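Local atomic coordinates of putative phosphosugar isomerase (Clostridium difficile, PDB entry 3G68), a protein that probably acts as a sugar-phosphate isomerase of the double-SIS-domain type, related to the isomerase part of glucosamine-6-phosphate synthase. Residues V13-I18 / Y147-L152. Numbering follows the deposited sequence. Where two conformers were deposited one is given.
Sequences VRMREI and YYCTKL
Leu-152 N bonds to Tyr-148 O at 3.0 Å, a regular turn of helix 145-165 that brings both side chains to helix 4-20. The local axes of the two helices run 9.9 Å apart and nearly parallel at 21°. Arg-14 meets Cys-149 only through its aliphatic base; its guanidinium leads away from the interface, along the outside of its own helix, between Glu-10, which takes NE, and Glu-17. The bridge from Arg-14 NH1 to Glu-17 OE1 (3.2 Å) is bent, at 137°, and doubtful, since Arg-14 has a second conformer. Leu-152 CD2 reaches across to the facing backbone, 3.5 Å from Met-15 O and close to Met-15 CB. The selenomethionine at Met-15 leaves its helix extended, then turns about its CG-SE bond (chi3 66°), which swings CE over the Leu-152 side chain; the 3.4 Å between Met-15 CE and Leu-152 CD2 is tight, but Met-15 also has a second conformer, so any strain is doubtful. One turn earlier on helix 145-165, Met-15 SE lies 4.2 Å from Tyr-148 CB, a loose apolar contact, while the phenol leads away and sets its ring edge-to-face with Phe-187. On the side of Leu-152 away from the Met-15 side chain, Ile-18 CD1 rests on Cys-149 CB at 3.7 Å. Cys-149 SG lies between the two, near Ile-18 CD1 and 4.0 Å from Met-15 CG. Ile-184 and Phe-312 also touch Met-15. The N-terminal helix is thus joined to a helix of the first SIS domain by dispersion and burial of apolar surface, with Tyr-148 OH bonded to Gln-319 and Arg-14 NE paired with Glu-10, both away from the seam.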
loop_
_atom_site.group_PDB
_atom_site.type_symbol
_atom_site.label_atom_id
_atom_site.label_comp_id
_atom_site.label_asym_id
_atom_site.label_seq_id
_atom_site.Cartn_x
_atom_site.Cartn_y
_atom_site.Cartn_z
ATOM N N VAL B 13 0.518 11.036 -36.446
ATOM C CA VAL B 13 1.898 11.362 -35.970
ATOM C C VAL B 13 2.378 12.684 -36.610
ATOM O O VAL B 13 2.873 13.586 -35.944
ATOM C CB VAL B 13 2.900 10.181 -36.253
ATOM C CG1 VAL B 13 4.328 10.541 -35.855
ATOM C CG2 VAL B 13 2.453 8.930 -35.534
ATOM N N ARG B 14 2.157 12.820 -37.904
ATOM C CA ARG B 14 2.546 14.035 -38.638
ATOM C C ARG B 14 1.769 15.243 -38.164
ATOM O O ARG B 14 2.340 16.328 -38.007
ATOM C CB ARG B 14 2.401 13.870 -40.163
ATOM C CG ARG B 14 3.467 12.991 -40.826
ATOM C CD ARG B 14 4.885 13.520 -40.626
ATOM N NE ARG B 14 5.863 12.714 -41.348
ATOM C CZ ARG B 14 7.179 12.932 -41.370
ATOM N NH1 ARG B 14 7.729 13.942 -40.697
ATOM N NH2 ARG B 14 7.957 12.112 -42.071
HETATM N N MSE B 15 0.470 15.074 -37.898
HETATM C CA MSE B 15 -0.378 16.193 -37.457
HETATM C C MSE B 15 0.093 16.752 -36.109
HETATM O O MSE B 15 0.191 17.974 -35.928
HETATM C CB MSE B 15 -1.848 15.781 -37.413
HETATM C CG MSE B 15 -2.446 15.518 -38.799
HETATM SE SE MSE B 15 -4.374 15.203 -38.720
HETATM C CE MSE B 15 -4.891 17.053 -38.103
ATOM N N ARG B 16 0.421 15.862 -35.201
ATOM C CA ARG B 16 0.938 16.246 -33.877
ATOM C C ARG B 16 2.275 16.989 -33.980
ATOM O O ARG B 16 2.504 17.933 -33.214
ATOM C CB ARG B 16 1.095 15.042 -32.991
ATOM C CG ARG B 16 -0.218 14.472 -32.582
ATOM C CD ARG B 16 -0.020 13.151 -31.999
ATOM N NE ARG B 16 -1.311 12.562 -31.750
ATOM C CZ ARG B 16 -1.564 11.266 -31.769
ATOM N NH1 ARG B 16 -0.606 10.392 -32.045
ATOM N NH2 ARG B 16 -2.792 10.862 -31.525
ATOM N N GLU B 17 3.134 16.583 -34.920
ATOM C CA GLU B 17 4.405 17.266 -35.175
ATOM C C GLU B 17 4.216 18.690 -35.693
ATOM O O GLU B 17 4.931 19.642 -35.290
ATOM C CB GLU B 17 5.261 16.513 -36.178
ATOM C CG GLU B 17 5.792 15.202 -35.632
ATOM C CD GLU B 17 6.486 14.363 -36.684
ATOM O OE1 GLU B 17 6.430 14.744 -37.875
ATOM O OE2 GLU B 17 7.045 13.303 -36.307
ATOM N N ILE B 18 3.246 18.826 -36.583
ATOM C CA ILE B 18 2.883 20.101 -37.151
ATOM C C ILE B 18 2.363 21.054 -36.082
ATOM O O ILE B 18 2.745 22.206 -36.048
ATOM C CB ILE B 18 1.894 19.928 -38.318
ATOM C CG1 ILE B 18 2.638 19.269 -39.495
ATOM C CG2 ILE B 18 1.310 21.299 -38.733
ATOM C CD1 ILE B 18 1.718 18.865 -40.646
ATOM N N TYR B 147 -3.785 15.977 -47.488
ATOM C CA TYR B 147 -5.050 16.695 -47.393
ATOM C C TYR B 147 -5.287 17.102 -45.927
ATOM O O TYR B 147 -5.486 18.281 -45.662
ATOM C CB TYR B 147 -6.209 15.839 -47.958
ATOM C CG TYR B 147 -7.585 16.481 -47.848
ATOM C CD1 TYR B 147 -7.853 17.712 -48.448
ATOM C CD2 TYR B 147 -8.615 15.873 -47.124
ATOM C CE1 TYR B 147 -9.100 18.296 -48.348
ATOM C CE2 TYR B 147 -9.871 16.479 -47.010
ATOM C CZ TYR B 147 -10.100 17.680 -47.639
ATOM O OH TYR B 147 -11.337 18.287 -47.580
ATOM N N TYR B 148 -5.287 16.128 -45.000
ATOM C CA TYR B 148 -5.446 16.381 -43.555
ATOM C C TYR B 148 -4.412 17.386 -43.009
ATOM O O TYR B 148 -4.757 18.322 -42.295
ATOM C CB TYR B 148 -5.358 15.098 -42.752
ATOM C CG TYR B 148 -6.557 14.202 -42.937
ATOM C CD1 TYR B 148 -7.813 14.566 -42.432
ATOM C CD2 TYR B 148 -6.439 12.986 -43.587
ATOM C CE1 TYR B 148 -8.927 13.738 -42.603
ATOM C CE2 TYR B 148 -7.541 12.147 -43.744
ATOM C CZ TYR B 148 -8.773 12.534 -43.259
ATOM O OH TYR B 148 -9.871 11.734 -43.411
ATOM N N CYS B 149 -3.140 17.190 -43.354
ATOM C CA CYS B 149 -2.108 18.069 -42.840
ATOM C C CYS B 149 -2.206 19.486 -43.430
ATOM O O CYS B 149 -1.807 20.423 -42.759
ATOM C CB CYS B 149 -0.718 17.473 -43.058
ATOM S SG CYS B 149 -0.374 15.969 -42.153
ATOM N N THR B 150 -2.758 19.654 -44.641
ATOM C CA THR B 150 -2.921 20.990 -45.263
ATOM C C THR B 150 -4.108 21.720 -44.586
ATOM O O THR B 150 -4.021 22.912 -44.232
ATOM C CB THR B 150 -3.083 20.877 -46.812
ATOM O OG1 THR B 150 -1.869 20.315 -47.368
ATOM C CG2 THR B 150 -3.389 22.237 -47.464
ATOM N N LYS B 151 -5.219 21.008 -44.372
ATOM C CA LYS B 151 -6.331 21.574 -43.612
ATOM C C LYS B 151 -5.862 22.019 -42.208
ATOM O O LYS B 151 -6.187 23.109 -41.769
ATOM C CB LYS B 151 -7.468 20.586 -43.460
ATOM C CG LYS B 151 -8.183 20.245 -44.765
ATOM C CD LYS B 151 -9.436 19.414 -44.472
ATOM C CE LYS B 151 -9.119 17.967 -43.995
ATOM N NZ LYS B 151 -10.342 17.154 -43.867
ATOM N N LEU B 152 -5.096 21.169 -41.523
ATOM C CA LEU B 152 -4.569 21.518 -40.200
ATOM C C LEU B 152 -3.710 22.774 -40.284
ATOM O O LEU B 152 -3.862 23.683 -39.481
ATOM C CB LEU B 152 -3.720 20.384 -39.622
ATOM C CG LEU B 152 -3.075 20.583 -38.249
ATOM C CD1 LEU B 152 -4.078 20.970 -37.158
ATOM C CD2 LEU B 152 -2.384 19.267 -37.851
#